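Local coordinates for Oxidored_FMN domain-containing protein ([Pseudomonas] geniculata N1, PDB 6L6J) that serves as the 6-hydroxypseudooxynicotine amine oxidase HisD of nicotine breakdown, an oxidoreductase that carries FMN, a [4Fe-4S] cluster and ADP, at residues Ala399-Ala404 against Val414-Ala419; Val479-Lys484 against Asp623-Gln628; Glu642-Cys647 against Arg661-Arg666. All blocks are in the same frame, centred on the assembly; numbering follows the deposited sequence.

Interaction 1 of 3, residues Ala399-Ala404 against Val414-Ala419; sequences AGLEAA and VSIADA. With ADP (adenosine-5'-diphosphate), chain D.
Ala404 and Gly400 of helix 398-410 rest on Val414 and Ile416 of strand 413-417. This is the helix-to-second-strand packing of a Rossmann-type beta-alpha-beta unit. The two axes run nearly antiparallel, at 169°, and come within 9.4 Å. The interface is apolar and buried.

Ile416 is the central side chain. Its CG1 lies anti to the backbone N (chi1 177°), and the chain stays extended to CD1, which reaches the strand-facing side of the helix at Gly400 and Ala404. There CD1 touches Gly400 C at 3.9 Å and Ala404 CB at 4.0 Å. Gly400 has only backbone to offer, and the methyl packs directly on it. Leu401 starts out from the helix away from the strand, but its CD2 branch turns back to meet Ile416 CD1 at 4.1 Å. The two side chains cross at about a right angle. The same leucine also packs on Val443, Arg446 and Leu450, so it packs between helix 441-450 and Ile416 of the sheet. Val414 has its CG1 anti to the backbone N as well, and this methyl meets Ala404 CB at 3.8 Å. Its CG2 stands toward the Ala404 carbonyl.

The helix starts, and the strand ends, beside the ADP. Gly400 is probably the last glycine of the Gly-x-Gly-x-x-Gly turn. Near the helix start, Ala399 N donates to ADP O1B at 3.1 Å, with an N-H...O angle of 157°. The helix end would probably help to stabilise the phosphate charge. Just past the strand, Asp418 holds the ribose. Its carboxylate is fixed by two backbone amides, Gly396 N on OD1 and Gly420 N on OD2. OD1 also accepts the ribose hydroxyl, ADP O3', at 2.5 Å.

Interaction 2 of 3, residues Val479-Lys484 against Asp623-Gln628; sequences VATGAK and DELYHQ. With ADP (adenosine-5'-diphosphate), chain D.
Val479 meets Tyr626 where strand 476-479 of the Rossmann-type sheet runs into the loop 480-482. The loop carries the Ala-Thr-Gly sequence familiar from nucleotide-binding flavoprotein domains. Helix 624-632, from a distant part of the chain, packs against the strand end and the loop.

The closer packing is at Val479. Both of its methyls approach the Tyr626 CB, and CG1 stands 4.1 Å from it. CG2 lies at the edge of the tyrosine ring, near its plane, 4.2 Å from CD1. Tyr626 has its CG anti to the backbone N (chi1 164°), which carries the ring past the valine toward Val641 and Arg643 of the neighbouring strand.

Thr481 and Leu625 make a looser pair, with CG2 and CD2 4.3 Å apart. Each is closer to the ligand than to the other. Thr481 CG2 lies 3.5 Å from ADP N7, and Leu625 CD2 lies 3.8 Å from ADP N6, so the two methyls lie over the same face of the adenine, CG2 above N7 and CD2 above N6. The threonine is oriented by its hydroxyl: OG1 is hydrogen-bonded to Glu622 O, which leaves the methyl for the base.

The outer side differs. Glu624 extends away from the loop into solvent, His627 is also exposed, and Lys484 is exposed where the loop passes into strand 483-485. Inside, the backbone stays close to the ligand. Gly482 CA comes to 3.1 Å from the bridging oxygen ADP O3A.

Interaction 3 of 3, residues Glu642-Cys647 against Arg661-Arg666; sequences ERIGDC and RKAGMR. With ADP (adenosine-5'-diphosphate), chain D.
Glu642 reaches Ala663 through a first torsion (chi1 88°) that sets its CG between the backbone N and the carbonyl carbon. The chain then runs extended, and the carboxylate turns a flat face to the alanine methyl. OE1 is 3.7 Å and OE2 4.0 Å from Ala663 CB. This is a packing contact only. OE1 is hydrogen-bonded to His476 NE2, which gives this oxygen a polar partner. In Ile644, chi1 of 52° puts CG1 between N and C and so turns the CG2 branch, anti to the carbonyl carbon, to the same methyl. CG2 touches Ala663 CB at 4.0 Å. The Ala663 methyl thus packs against both side chains, with Ile478 of the next strand also against it.

Beyond Ile644 the chain turns to the ligand. Gly645 N is hydrogen-bonded to Asp659 OD2 of helix 653-666. Next, Asp646 N donates to ADP O3B at 2.9 Å. The Asp646 side chain has two further partners: Gly651 N on OD1 and Arg426 NH1, in a salt bridge, on OD2. Strand 641-643, this Gly-Asp turn and helix 653-666 together resemble the Gly-Asp diphosphate site of Rossmann-type flavoprotein reductases, occupied here by ADP.

In the fold
All three contacts touch the same ADP, with centres 11 to 13 Å apart. Interaction 1 supplies the helix start and the ribose-binding acid. Interaction 2 adds the loop along the adenine and phosphates. Interaction 3 adds the second diphosphate turn. Adjacent strands join interactions 2 and 3: Val479 N lies 2.8 Å from Glu642 O, and Val479 O 2.9 Å from Ile644 N, both probable hydrogen bonds. Interactions 1 and 3 are tied by a salt bridge between Glu402 OE2 and Arg661 NH1, and by Ile644 CD1, 4.1 Å from Ala403 CB. Interactions 1 and 2 meet where Ala480 CB packs 3.6 Å from Gly400 N.

Interaction 1 of 3, residues Ala399-Ala404 against Val414-Ala419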
loop_
_atom_site.group_PDB
_atom_site.type_symbol
_atom_site.label_atom_id
_atom_site.label_comp_id
_atom_site.label_asym_id
_atom_site.label_seq_id
_atom_site.Cartn_x
_atom_site.Cartn_y
_atom_site.Cartn_z
ATOM N N ALA A 399 -14.263 5.333 -11.325
ATOM C CA ALA A 399 -13.790 5.865 -12.626
ATOM C C ALA A 399 -14.504 7.181 -12.899
ATOM O O ALA A 399 -13.830 8.214 -12.902
ATOM C CB ALA A 399 -14.002 4.871 -13.753
ATOM N N GLY A 400 -15.828 7.134 -13.058
ATOM C CA GLY A 400 -16.691 8.319 -13.240
ATOM C C GLY A 400 -16.372 9.437 -12.246
ATOM O O GLY A 400 -16.106 10.589 -12.688
ATOM N N LEU A 401 -16.385 9.117 -10.952
ATOM C CA LEU A 401 -16.248 10.107 -9.853
ATOM C C LEU A 401 -14.894 10.799 -9.940
ATOM O O LEU A 401 -14.826 11.994 -9.570
ATOM C CB LEU A 401 -16.385 9.408 -8.497
ATOM C CG LEU A 401 -17.803 9.014 -8.124
ATOM C CD1 LEU A 401 -17.799 8.139 -6.880
ATOM C CD2 LEU A 401 -18.665 10.249 -7.919
ATOM N N GLU A 402 -13.852 10.067 -10.338
ATOM C CA GLU A 402 -12.474 10.622 -10.385
ATOM C C GLU A 402 -12.371 11.574 -11.583
ATOM O O GLU A 402 -11.757 12.603 -11.447
ATOM C CB GLU A 402 -11.454 9.481 -10.415
ATOM C CG GLU A 402 -10.026 9.952 -10.580
ATOM C CD GLU A 402 -9.636 11.106 -9.679
ATOM O OE1 GLU A 402 -10.048 11.106 -8.519
ATOM O OE2 GLU A 402 -8.914 12.000 -10.140
ATOM N N ALA A 403 -12.948 11.210 -12.730
ATOM C CA ALA A 403 -13.014 12.060 -13.950
ATOM C C ALA A 403 -13.761 13.375 -13.644
ATOM O O ALA A 403 -13.181 14.456 -13.887
ATOM C CB ALA A 403 -13.682 11.297 -15.064
ATOM N N ALA A 404 -14.996 13.268 -13.117
ATOM C CA ALA A 404 -15.866 14.401 -12.719
ATOM C C ALA A 404 -15.088 15.301 -11.766
ATOM O O ALA A 404 -14.875 16.473 -12.107
ATOM C CB ALA A 404 -17.138 13.911 -12.086
ATOM N N VAL A 414 -19.521 20.309 -15.424
ATOM C CA VAL A 414 -19.509 18.819 -15.314
ATOM C C VAL A 414 -20.872 18.320 -14.843
ATOM O O VAL A 414 -21.257 18.646 -13.727
ATOM C CB VAL A 414 -18.395 18.334 -14.364
ATOM C CG1 VAL A 414 -18.489 16.834 -14.100
ATOM C CG2 VAL A 414 -17.013 18.723 -14.883
ATOM N N SER A 415 -21.544 17.511 -15.656
ATOM C CA SER A 415 -22.706 16.691 -15.230
ATOM C C SER A 415 -22.261 15.231 -15.091
ATOM O O SER A 415 -21.464 14.768 -15.936
ATOM C CB SER A 415 -23.852 16.858 -16.177
ATOM O OG SER A 415 -24.423 18.143 -16.004
ATOM N N ILE A 416 -22.730 14.555 -14.039
ATOM C CA ILE A 416 -22.515 13.093 -13.817
ATOM C C ILE A 416 -23.864 12.422 -13.496
ATOM O O ILE A 416 -24.616 12.952 -12.652
ATOM C CB ILE A 416 -21.451 12.862 -12.724
ATOM C CG1 ILE A 416 -21.270 11.376 -12.415
ATOM C CG2 ILE A 416 -21.765 13.661 -11.468
ATOM C CD1 ILE A 416 -19.934 11.034 -11.784
ATOM N N ALA A 417 -24.156 11.311 -14.179
ATOM C CA ALA A 417 -25.383 10.502 -14.038
ATOM C C ALA A 417 -25.018 9.080 -13.590
ATOM O O ALA A 417 -23.972 8.571 -14.031
ATOM C CB ALA A 417 -26.128 10.482 -15.351
ATOM N N ASP A 418 -25.849 8.465 -12.740
ATOM C CA ASP A 418 -25.764 7.026 -12.367
ATOM C C ASP A 418 -27.179 6.463 -12.271
ATOM O O ASP A 418 -28.091 7.222 -11.891
ATOM C CB ASP A 418 -25.046 6.820 -11.030
ATOM C CG ASP A 418 -24.786 5.354 -10.733
ATOM O OD1 ASP A 418 -23.841 4.807 -11.347
ATOM O OD2 ASP A 418 -25.576 4.746 -9.935
ATOM N N ALA A 419 -27.346 5.178 -12.568
ATOM C CA ALA A 419 -28.662 4.503 -12.647
ATOM C C ALA A 419 -29.161 4.120 -11.245
ATOM O O ALA A 419 -30.371 3.840 -11.143
ATOM C CB ALA A 419 -28.567 3.296 -13.557
HETATM P PB ADP D . -15.741 1.579 -12.550
HETATM O O1B ADP D . -16.074 2.965 -12.047
HETATM O O2B ADP D . -14.739 0.836 -11.667
HETATM O O3B ADP D . -15.358 1.574 -14.008
HETATM P PA ADP D . -18.372 0.705 -11.601
HETATM O O1A ADP D . -17.921 1.086 -10.231
HETATM O O2A ADP D . -19.012 -0.617 -11.803
HETATM O O3A ADP D . -17.095 0.723 -12.546
HETATM O "O5'" ADP D . -19.275 1.891 -12.219
HETATM C "C5'" ADP D . -20.366 1.637 -13.135
HETATM C "C4'" ADP D . -21.579 2.423 -12.704
HETATM O "O4'" ADP D . -22.236 2.948 -13.890
HETATM C "C3'" ADP D . -22.662 1.615 -11.965
HETATM O "O3'" ADP D . -23.354 2.373 -10.980
HETATM C "C2'" ADP D . -23.594 1.241 -13.124
HETATM O "O2'" ADP D . -24.882 0.795 -12.753
HETATM C "C1'" ADP D . -23.597 2.586 -13.844
HETATM N N9 ADP D . -24.176 2.555 -15.187
HETATM C C8 ADP D . -24.077 1.560 -16.133
HETATM N N7 ADP D . -24.736 1.827 -17.233
HETATM C C5 ADP D . -25.325 3.067 -16.992
HETATM C C6 ADP D . -26.158 3.905 -17.769
HETATM N N6 ADP D . -26.548 3.622 -19.005
HETATM N N1 ADP D . -26.560 5.081 -17.226
HETATM C C2 ADP D . -26.153 5.380 -15.988
HETATM N N3 ADP D . -25.371 4.679 -15.173
HETATM C C4 ADP D . -24.984 3.523 -15.734
#

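Interaction 2 of 3, residues Val479-Lys484 against Asp623-Gln628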
loop_
_atom_site.group_PDB
_atom_site.type_symbol
_atom_site.label_atom_id
_atom_site.label_comp_id
_atom_site.label_asym_id
_atom_site.label_seq_id
_atom_site.Cartn_x
_atom_site.Cartn_y
_atom_site.Cartn_z
ATOM N N VAL A 479 -17.743 7.697 -20.883
ATOM C CA VAL A 479 -18.560 6.510 -20.502
ATOM C C VAL A 479 -17.743 5.722 -19.479
ATOM O O VAL A 479 -16.626 5.292 -19.844
ATOM C CB VAL A 479 -18.964 5.616 -21.698
ATOM C CG1 VAL A 479 -19.910 4.515 -21.261
ATOM C CG2 VAL A 479 -19.589 6.394 -22.851
ATOM N N ALA A 480 -18.313 5.503 -18.283
ATOM C CA ALA A 480 -17.669 4.806 -17.154
ATOM C C ALA A 480 -18.620 3.763 -16.553
ATOM O O ALA A 480 -18.667 3.648 -15.308
ATOM C CB ALA A 480 -17.246 5.840 -16.151
ATOM N N THR A 481 -19.260 2.962 -17.402
ATOM C CA THR A 481 -20.427 2.097 -17.082
ATOM C C THR A 481 -20.019 0.774 -16.408
ATOM O O THR A 481 -20.915 -0.083 -16.186
ATOM C CB THR A 481 -21.255 1.891 -18.352
ATOM O OG1 THR A 481 -20.404 1.393 -19.378
ATOM C CG2 THR A 481 -21.881 3.183 -18.834
ATOM N N GLY A 482 -18.750 0.627 -16.017
ATOM C CA GLY A 482 -18.290 -0.482 -15.159
ATOM C C GLY A 482 -18.420 -1.852 -15.814
ATOM O O GLY A 482 -18.488 -1.929 -17.055
ATOM N N ALA A 483 -18.446 -2.914 -15.003
ATOM C CA ALA A 483 -18.437 -4.319 -15.468
ATOM C C ALA A 483 -19.325 -5.180 -14.561
ATOM O O ALA A 483 -19.946 -4.630 -13.661
ATOM C CB ALA A 483 -17.015 -4.828 -15.502
ATOM N N LYS A 484 -19.373 -6.481 -14.835
ATOM C CA LYS A 484 -20.149 -7.505 -14.095
ATOM C C LYS A 484 -19.309 -8.780 -13.970
ATOM O O LYS A 484 -18.556 -9.113 -14.900
ATOM C CB LYS A 484 -21.469 -7.819 -14.812
ATOM C CG LYS A 484 -22.624 -6.865 -14.502
ATOM C CD LYS A 484 -23.967 -7.350 -15.028
ATOM C CE LYS A 484 -24.330 -8.752 -14.550
ATOM N NZ LYS A 484 -25.738 -9.096 -14.863
ATOM N N ASP A 623 -20.320 -2.291 -22.033
ATOM C CA ASP A 623 -19.799 -1.317 -23.026
ATOM C C ASP A 623 -20.792 -1.132 -24.177
ATOM O O ASP A 623 -20.405 -0.480 -25.163
ATOM C CB ASP A 623 -18.398 -1.726 -23.516
ATOM C CG ASP A 623 -18.317 -3.066 -24.233
ATOM O OD1 ASP A 623 -19.389 -3.640 -24.521
ATOM O OD2 ASP A 623 -17.173 -3.521 -24.508
ATOM N N GLU A 624 -22.014 -1.656 -24.085
ATOM C CA GLU A 624 -22.998 -1.527 -25.190
ATOM C C GLU A 624 -23.171 -0.042 -25.533
ATOM O O GLU A 624 -22.937 0.344 -26.696
ATOM C CB GLU A 624 -24.340 -2.157 -24.825
ATOM C CG GLU A 624 -25.276 -2.288 -26.028
ATOM C CD GLU A 624 -26.691 -2.767 -25.731
ATOM O OE1 GLU A 624 -27.131 -3.731 -26.401
ATOM O OE2 GLU A 624 -27.356 -2.166 -24.846
ATOM N N LEU A 625 -23.556 0.758 -24.543
ATOM C CA LEU A 625 -23.928 2.183 -24.734
ATOM C C LEU A 625 -22.762 2.911 -25.405
ATOM O O LEU A 625 -23.029 3.732 -26.295
ATOM C CB LEU A 625 -24.288 2.812 -23.381
ATOM C CG LEU A 625 -24.344 4.344 -23.354
ATOM C CD1 LEU A 625 -25.506 4.880 -24.189
ATOM C CD2 LEU A 625 -24.435 4.843 -21.921
ATOM N N TYR A 626 -21.523 2.635 -24.993
ATOM C CA TYR A 626 -20.317 3.285 -25.568
ATOM C C TYR A 626 -20.210 2.996 -27.076
ATOM O O TYR A 626 -19.730 3.878 -27.814
ATOM C CB TYR A 626 -19.028 2.830 -24.884
ATOM C CG TYR A 626 -17.787 3.160 -25.680
ATOM C CD1 TYR A 626 -17.246 4.444 -25.691
ATOM C CD2 TYR A 626 -17.196 2.213 -26.502
ATOM C CE1 TYR A 626 -16.113 4.753 -26.430
ATOM C CE2 TYR A 626 -16.077 2.510 -27.268
ATOM C CZ TYR A 626 -15.524 3.778 -27.224
ATOM O OH TYR A 626 -14.427 4.037 -28.002
ATOM N N HIS A 627 -20.597 1.797 -27.515
ATOM C CA HIS A 627 -20.533 1.362 -28.939
ATOM C C HIS A 627 -21.700 1.988 -29.707
ATOM O O HIS A 627 -21.465 2.447 -30.841
ATOM C CB HIS A 627 -20.457 -0.169 -29.061
ATOM C CG HIS A 627 -19.113 -0.718 -28.698
ATOM N ND1 HIS A 627 -18.949 -1.812 -27.857
ATOM C CD2 HIS A 627 -17.862 -0.312 -29.018
ATOM C CE1 HIS A 627 -17.664 -2.061 -27.693
ATOM N NE2 HIS A 627 -16.980 -1.154 -28.393
ATOM N N GLN A 628 -22.888 2.021 -29.091
ATOM C CA GLN A 628 -24.087 2.741 -29.609
ATOM C C GLN A 628 -23.706 4.201 -29.886
ATOM O O GLN A 628 -24.166 4.728 -30.906
ATOM C CB GLN A 628 -25.258 2.684 -28.619
ATOM C CG GLN A 628 -25.856 1.293 -28.437
ATOM C CD GLN A 628 -26.860 1.205 -27.304
ATOM O OE1 GLN A 628 -26.857 1.986 -26.349
ATOM N NE2 GLN A 628 -27.736 0.222 -27.389
HETATM P PB ADP D . -15.741 1.579 -12.550
HETATM O O1B ADP D . -16.074 2.965 -12.047
HETATM O O2B ADP D . -14.739 0.836 -11.667
HETATM O O3B ADP D . -15.358 1.574 -14.008
HETATM P PA ADP D . -18.372 0.705 -11.601
HETATM O O1A ADP D . -17.921 1.086 -10.231
HETATM O O2A ADP D . -19.012 -0.617 -11.803
HETATM O O3A ADP D . -17.095 0.723 -12.546
HETATM O "O5'" ADP D . -19.275 1.891 -12.219
HETATM C "C5'" ADP D . -20.366 1.637 -13.135
HETATM C "C4'" ADP D . -21.579 2.423 -12.704
HETATM O "O4'" ADP D . -22.236 2.948 -13.890
HETATM C "C3'" ADP D . -22.662 1.615 -11.965
HETATM O "O3'" ADP D . -23.354 2.373 -10.980
HETATM C "C2'" ADP D . -23.594 1.241 -13.124
HETATM O "O2'" ADP D . -24.882 0.795 -12.753
HETATM C "C1'" ADP D . -23.597 2.586 -13.844
HETATM N N9 ADP D . -24.176 2.555 -15.187
HETATM C C8 ADP D . -24.077 1.560 -16.133
HETATM N N7 ADP D . -24.736 1.827 -17.233
HETATM C C5 ADP D . -25.325 3.067 -16.992
HETATM C C6 ADP D . -26.158 3.905 -17.769
HETATM N N6 ADP D . -26.548 3.622 -19.005
HETATM N N1 ADP D . -26.560 5.081 -17.226
HETATM C C2 ADP D . -26.153 5.380 -15.988
HETATM N N3 ADP D . -25.371 4.679 -15.173
HETATM C C4 ADP D . -24.984 3.523 -15.734
#

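Interaction 3 of 3, residues Glu642-Cys647 against Arg661-Arg666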
loop_
_atom_site.group_PDB
_atom_site.type_symbol
_atom_site.label_atom_id
_atom_site.label_comp_id
_atom_site.label_asym_id
_atom_site.label_seq_id
_atom_site.Cartn_x
_atom_site.Cartn_y
_atom_site.Cartn_z
ATOM N N GLU A 642 -15.314 9.088 -25.206
ATOM C CA GLU A 642 -14.291 8.104 -24.747
ATOM C C GLU A 642 -14.903 7.209 -23.656
ATOM O O GLU A 642 -15.920 7.615 -23.063
ATOM C CB GLU A 642 -13.021 8.834 -24.309
ATOM C CG GLU A 642 -13.013 9.266 -22.862
ATOM C CD GLU A 642 -11.759 10.015 -22.439
ATOM O OE1 GLU A 642 -11.866 11.230 -22.149
ATOM O OE2 GLU A 642 -10.676 9.374 -22.383
ATOM N N ARG A 643 -14.337 6.014 -23.454
ATOM C CA ARG A 643 -14.700 5.081 -22.351
ATOM C C ARG A 643 -13.495 4.964 -21.396
ATOM O O ARG A 643 -12.338 5.165 -21.856
ATOM C CB ARG A 643 -15.193 3.753 -22.938
ATOM C CG ARG A 643 -14.123 2.870 -23.567
ATOM C CD ARG A 643 -14.649 1.835 -24.561
ATOM N NE ARG A 643 -14.116 0.505 -24.346
ATOM C CZ ARG A 643 -14.374 -0.564 -25.092
ATOM N NH1 ARG A 643 -15.132 -0.476 -26.164
ATOM N NH2 ARG A 643 -13.856 -1.739 -24.779
ATOM N N ILE A 644 -13.749 4.713 -20.105
ATOM C CA ILE A 644 -12.699 4.628 -19.041
ATOM C C ILE A 644 -13.121 3.646 -17.947
ATOM O O ILE A 644 -14.329 3.463 -17.742
ATOM C CB ILE A 644 -12.418 6.001 -18.428
ATOM C CG1 ILE A 644 -13.707 6.669 -17.965
ATOM C CG2 ILE A 644 -11.643 6.882 -19.387
ATOM C CD1 ILE A 644 -13.499 7.642 -16.821
ATOM N N GLY A 645 -12.145 3.016 -17.297
ATOM C CA GLY A 645 -12.362 2.106 -16.162
ATOM C C GLY A 645 -12.780 0.711 -16.587
ATOM O O GLY A 645 -12.345 0.249 -17.673
ATOM N N ASP A 646 -13.578 0.039 -15.753
ATOM C CA ASP A 646 -13.922 -1.396 -15.926
ATOM C C ASP A 646 -14.677 -1.572 -17.247
ATOM O O ASP A 646 -14.589 -2.649 -17.854
ATOM C CB ASP A 646 -14.731 -1.926 -14.738
ATOM C CG ASP A 646 -13.976 -1.959 -13.420
ATOM O OD1 ASP A 646 -12.759 -2.239 -13.417
ATOM O OD2 ASP A 646 -14.615 -1.680 -12.417
ATOM N N CYS A 647 -15.386 -0.535 -17.679
ATOM C CA CYS A 647 -16.151 -0.523 -18.954
ATOM C C CYS A 647 -15.160 -0.541 -20.122
ATOM O O CYS A 647 -15.512 -1.143 -21.161
ATOM C CB CYS A 647 -17.179 0.611 -18.937
ATOM S SG CYS A 647 -17.063 1.860 -20.241
ATOM N N ARG A 661 -8.481 10.018 -13.633
ATOM C CA ARG A 661 -7.505 11.133 -13.580
ATOM C C ARG A 661 -6.990 11.409 -14.992
ATOM O O ARG A 661 -6.991 12.597 -15.382
ATOM C CB ARG A 661 -6.333 10.806 -12.647
ATOM C CG ARG A 661 -5.381 11.981 -12.431
ATOM C CD ARG A 661 -6.009 13.134 -11.657
ATOM N NE ARG A 661 -5.275 13.386 -10.422
ATOM C CZ ARG A 661 -5.763 13.309 -9.182
ATOM N NH1 ARG A 661 -7.029 12.972 -8.988
ATOM N NH2 ARG A 661 -4.974 13.558 -8.138
ATOM N N LYS A 662 -6.595 10.361 -15.729
ATOM C CA LYS A 662 -6.008 10.478 -17.093
ATOM C C LYS A 662 -6.993 11.222 -18.000
ATOM O O LYS A 662 -6.605 12.259 -18.573
ATOM C CB LYS A 662 -5.656 9.109 -17.669
ATOM C CG LYS A 662 -4.846 9.133 -18.955
ATOM C CD LYS A 662 -4.322 7.749 -19.318
ATOM C CE LYS A 662 -3.919 7.587 -20.769
ATOM N NZ LYS A 662 -3.972 6.157 -21.163
ATOM N N ALA A 663 -8.241 10.760 -18.068
ATOM C CA ALA A 663 -9.310 11.438 -18.841
ATOM C C ALA A 663 -9.378 12.908 -18.404
ATOM O O ALA A 663 -9.299 13.788 -19.275
ATOM C CB ALA A 663 -10.628 10.722 -18.658
ATOM N N GLY A 664 -9.476 13.159 -17.097
ATOM C CA GLY A 664 -9.607 14.510 -16.512
ATOM C C GLY A 664 -8.479 15.464 -16.914
ATOM O O GLY A 664 -8.743 16.667 -17.080
ATOM N N MET A 665 -7.252 14.958 -17.040
ATOM C CA MET A 665 -6.052 15.786 -17.349
ATOM C C MET A 665 -5.875 15.923 -18.872
ATOM O O MET A 665 -5.401 16.973 -19.297
ATOM C CB MET A 665 -4.790 15.166 -16.739
ATOM C CG MET A 665 -4.844 15.017 -15.240
ATOM S SD MET A 665 -4.686 16.580 -14.325
ATOM C CE MET A 665 -3.040 17.089 -14.827
ATOM N N ARG A 666 -6.222 14.894 -19.649
ATOM C CA ARG A 666 -5.955 14.846 -21.110
ATOM C C ARG A 666 -7.001 15.671 -21.869
ATOM O O ARG A 666 -6.673 16.110 -22.977
ATOM C CB ARG A 666 -5.905 13.409 -21.655
ATOM C CG ARG A 666 -4.828 12.534 -21.031
ATOM C CD ARG A 666 -3.390 12.997 -21.210
ATOM N NE ARG A 666 -2.479 12.368 -20.236
ATOM C CZ ARG A 666 -1.874 12.976 -19.192
ATOM N NH1 ARG A 666 -2.034 14.269 -18.942
ATOM N NH2 ARG A 666 -1.068 12.274 -18.413
HETATM P PB ADP D . -15.741 1.579 -12.550
HETATM O O1B ADP D . -16.074 2.965 -12.047
HETATM O O2B ADP D . -14.739 0.836 -11.667
HETATM O O3B ADP D . -15.358 1.574 -14.008
HETATM P PA ADP D . -18.372 0.705 -11.601
HETATM O O1A ADP D . -17.921 1.086 -10.231
HETATM O O2A ADP D . -19.012 -0.617 -11.803
HETATM O O3A ADP D . -17.095 0.723 -12.546
HETATM O "O5'" ADP D . -19.275 1.891 -12.219
HETATM C "C5'" ADP D . -20.366 1.637 -13.135
HETATM C "C4'" ADP D . -21.579 2.423 -12.704
HETATM O "O4'" ADP D . -22.236 2.948 -13.890
HETATM C "C3'" ADP D . -22.662 1.615 -11.965
HETATM O "O3'" ADP D . -23.354 2.373 -10.980
HETATM C "C2'" ADP D . -23.594 1.241 -13.124
HETATM O "O2'" ADP D . -24.882 0.795 -12.753
HETATM C "C1'" ADP D . -23.597 2.586 -13.844
HETATM N N9 ADP D . -24.176 2.555 -15.187
HETATM C C8 ADP D . -24.077 1.560 -16.133
HETATM N N7 ADP D . -24.736 1.827 -17.233
HETATM C C5 ADP D . -25.325 3.067 -16.992
HETATM C C6 ADP D . -26.158 3.905 -17.769
HETATM N N6 ADP D . -26.548 3.622 -19.005
HETATM N N1 ADP D . -26.560 5.081 -17.226
HETATM C C2 ADP D . -26.153 5.380 -15.988
HETATM N N3 ADP D . -25.371 4.679 -15.173
HETATM C C4 ADP D . -24.984 3.523 -15.734
#